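Local structure of A putative transcriptional regulator (Rhodococcus sp., 2HKU) at residues A24-A29 and V68-A73. The protein probably binds DNA and regulates transcription as a member of the TetR family. Numbering follows the deposited sequence.
Sequences ALFTAA and VEVACA
E69 meets the ring of F26 with the base of its side chain. Its CB lies in the ring plane, at the edge, 3.9 Å from F26 CE1. Beyond CG the extended chain brings E69 OE1 to 4.1 Å from F26 CE1. OE2 forms a salt bridge with R65 of the same helix. OE1 forms one with R22 of helix 21-36, and that pair ties the two helices together beside the apolar contact. Y60 of helix 53-60 touches F26 and E69. V70 comes next and sets CG2 over one face of the ring, offset toward the rim. It makes a CH-pi contact, 4.1 Å from the ring centroid and 18° off the normal. This methyl also touches A29 CB at 3.7 Å, so it fits between the ring and the next turn of helix 21-36. The axes of segments 24-29 and 68-73 come within 10.1 Å and cross at -72°. Helix 21-36 is the first helix of the TetR-type DNA-binding domain, and the predicted helix-turn-helix follows it. Helix 63-87 leads from that domain into the rest of the chain, where helices 108-120 and 125-152 pack on it. With CG anti to the backbone N (chi1 -155°), F26 reaches across to this long helix, and its CZ comes 3.7 Å from V70 CA. An alanine in place of F26 is likely to open a gap between the helices and leave V70 CG2 without the ring face it packs on. One turn beyond E69, A73 sets its CB at the ring edge, in plane, 3.6 Å from F26 CZ.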
ATOM      1  N   ALA A  24     -27.572  11.568  -4.122  1.00 40.52           N
ATOM      2  CA  ALA A  24     -27.239  11.852  -5.521  1.00 39.63           C
ATOM      3  C   ALA A  24     -25.747  12.236  -5.646  1.00 37.04           C
ATOM      4  O   ALA A  24     -25.043  11.766  -6.523  1.00 38.02           O
ATOM      5  CB  ALA A  24     -28.163  12.966  -6.128  1.00 39.56           C
ATOM      6  N   LEU A  25     -25.306  13.098  -4.756  1.00 35.63           N
ATOM      7  CA  LEU A  25     -23.893  13.545  -4.684  1.00 34.43           C
ATOM      8  C   LEU A  25     -22.920  12.375  -4.435  1.00 32.77           C
ATOM      9  O   LEU A  25     -21.913  12.161  -5.167  1.00 29.61           O
ATOM     10  CB  LEU A  25     -23.765  14.620  -3.602  1.00 33.84           C
ATOM     11  CG  LEU A  25     -24.137  16.022  -4.068  1.00 35.48           C
ATOM     12  CD1 LEU A  25     -24.118  16.955  -2.869  1.00 37.24           C
ATOM     13  CD2 LEU A  25     -23.140  16.533  -5.122  1.00 38.82           C
ATOM     14  N   PHE A  26     -23.314  11.557  -3.464  1.00 32.51           N
ATOM     15  CA  PHE A  26     -22.510  10.434  -3.053  1.00 32.94           C
ATOM     16  C   PHE A  26     -22.290   9.473  -4.176  1.00 32.43           C
ATOM     17  O   PHE A  26     -21.163   9.068  -4.444  1.00 32.11           O
ATOM     18  CB  PHE A  26     -23.067   9.774  -1.796  1.00 32.73           C
ATOM     19  CG  PHE A  26     -21.993   9.034  -0.986  1.00 35.68           C
ATOM     20  CD1 PHE A  26     -21.219   9.717  -0.057  1.00 37.61           C
ATOM     21  CD2 PHE A  26     -21.765   7.665  -1.160  1.00 37.27           C
ATOM     22  CE1 PHE A  26     -20.254   9.051   0.685  1.00 39.23           C
ATOM     23  CE2 PHE A  26     -20.789   7.004  -0.397  1.00 34.94           C
ATOM     24  CZ  PHE A  26     -20.071   7.682   0.509  1.00 33.51           C
ATOM     25  N   THR A  27     -23.368   9.121  -4.885  1.00 33.01           N
ATOM     26  CA  THR A  27     -23.281   8.238  -6.039  1.00 32.86           C
ATOM     27  C   THR A  27     -22.436   8.808  -7.176  1.00 31.28           C
ATOM     28  O   THR A  27     -21.656   8.100  -7.740  1.00 31.54           O
ATOM     29  CB  THR A  27     -24.742   7.868  -6.547  1.00 33.91           C
ATOM     30  OG1 THR A  27     -25.384   7.126  -5.490  1.00 38.91           O
ATOM     31  CG2 THR A  27     -24.723   7.018  -7.806  1.00 37.63           C
ATOM     32  N   ALA A  28     -22.637  10.079  -7.539  1.00 30.54           N
ATOM     33  CA  ALA A  28     -21.945  10.637  -8.666  1.00 29.95           C
ATOM     34  C   ALA A  28     -20.466  10.660  -8.262  1.00 28.68           C
ATOM     35  O   ALA A  28     -19.606  10.227  -9.006  1.00 28.23           O
ATOM     36  CB  ALA A  28     -22.429  12.022  -8.908  1.00 28.54           C
ATOM     37  N   ALA A  29     -20.223  11.153  -7.047  1.00 28.54           N
ATOM     38  CA  ALA A  29     -18.839  11.222  -6.483  1.00 28.29           C
ATOM     39  C   ALA A  29     -18.199   9.886  -6.521  1.00 27.62           C
ATOM     40  O   ALA A  29     -17.055   9.761  -6.978  1.00 27.20           O
ATOM     41  CB  ALA A  29     -18.850  11.742  -5.077  1.00 26.75           C
ATOM     42  N   VAL A  68     -12.871  11.593   1.067  1.00 21.84           N
ATOM     43  CA  VAL A  68     -12.573  10.583   2.060  1.00 23.69           C
ATOM     44  C   VAL A  68     -13.834   9.731   2.408  1.00 23.61           C
ATOM     45  O   VAL A  68     -13.735   8.500   2.575  1.00 22.68           O
ATOM     46  CB  VAL A  68     -11.861  11.225   3.362  1.00 24.62           C
ATOM     47  CG1 VAL A  68     -11.685  10.166   4.439  1.00 22.32           C
ATOM     48  CG2 VAL A  68     -10.555  11.846   2.956  1.00 21.76           C
ATOM     49  N   GLU A  69     -15.009  10.354   2.559  1.00 24.12           N
ATOM     50  CA  GLU A  69     -16.157   9.526   2.905  1.00 25.72           C
ATOM     51  C   GLU A  69     -16.431   8.516   1.790  1.00 24.47           C
ATOM     52  O   GLU A  69     -16.667   7.339   2.061  1.00 25.45           O
ATOM     53  CB  GLU A  69     -17.421  10.347   3.110  1.00 25.15           C
ATOM     54  CG  GLU A  69     -17.438  11.010   4.439  1.00 29.25           C
ATOM     55  CD  GLU A  69     -18.751  11.661   4.703  1.00 30.80           C
ATOM     56  OE1 GLU A  69     -19.797  11.268   4.117  1.00 29.91           O
ATOM     57  OE2 GLU A  69     -18.706  12.570   5.496  1.00 32.00           O
ATOM     58  N   VAL A  70     -16.403   8.985   0.541  1.00 24.26           N
ATOM     59  CA  VAL A  70     -16.584   8.096  -0.626  1.00 24.19           C
ATOM     60  C   VAL A  70     -15.584   6.932  -0.611  1.00 23.66           C
ATOM     61  O   VAL A  70     -15.953   5.740  -0.936  1.00 22.22           O
ATOM     62  CB  VAL A  70     -16.475   8.938  -1.960  1.00 24.01           C
ATOM     63  CG1 VAL A  70     -16.200   8.088  -3.169  1.00 25.00           C
ATOM     64  CG2 VAL A  70     -17.720   9.840  -2.155  1.00 28.06           C
ATOM     65  N   ALA A  71     -14.308   7.260  -0.263  1.00 21.76           N
ATOM     66  CA  ALA A  71     -13.233   6.286  -0.307  1.00 22.21           C
ATOM     67  C   ALA A  71     -13.412   5.215   0.770  1.00 21.98           C
ATOM     68  O   ALA A  71     -13.289   4.039   0.513  1.00 22.42           O
ATOM     69  CB  ALA A  71     -11.838   6.991  -0.168  1.00 21.42           C
ATOM     70  N   CYS A  72     -13.715   5.652   1.983  1.00 20.43           N
ATOM     71  CA  CYS A  72     -14.084   4.776   3.053  1.00 21.15           C
ATOM     72  C   CYS A  72     -15.300   3.842   2.736  1.00 19.18           C
ATOM     73  O   CYS A  72     -15.205   2.674   2.969  1.00 22.98           O
ATOM     74  CB  CYS A  72     -14.367   5.607   4.290  1.00 17.51           C
ATOM     75  SG  CYS A  72     -12.715   6.350   4.902  1.00 23.09           S
ATOM     76  N   ALA A  73     -16.438   4.378   2.346  1.00 22.80           N
ATOM     77  CA  ALA A  73     -17.633   3.557   1.889  1.00 22.01           C
ATOM     78  C   ALA A  73     -17.297   2.587   0.787  1.00 22.53           C
ATOM     79  O   ALA A  73     -17.620   1.402   0.871  1.00 24.95           O
ATOM     80  CB  ALA A  73     -18.764   4.442   1.508  1.00 24.18           C
TER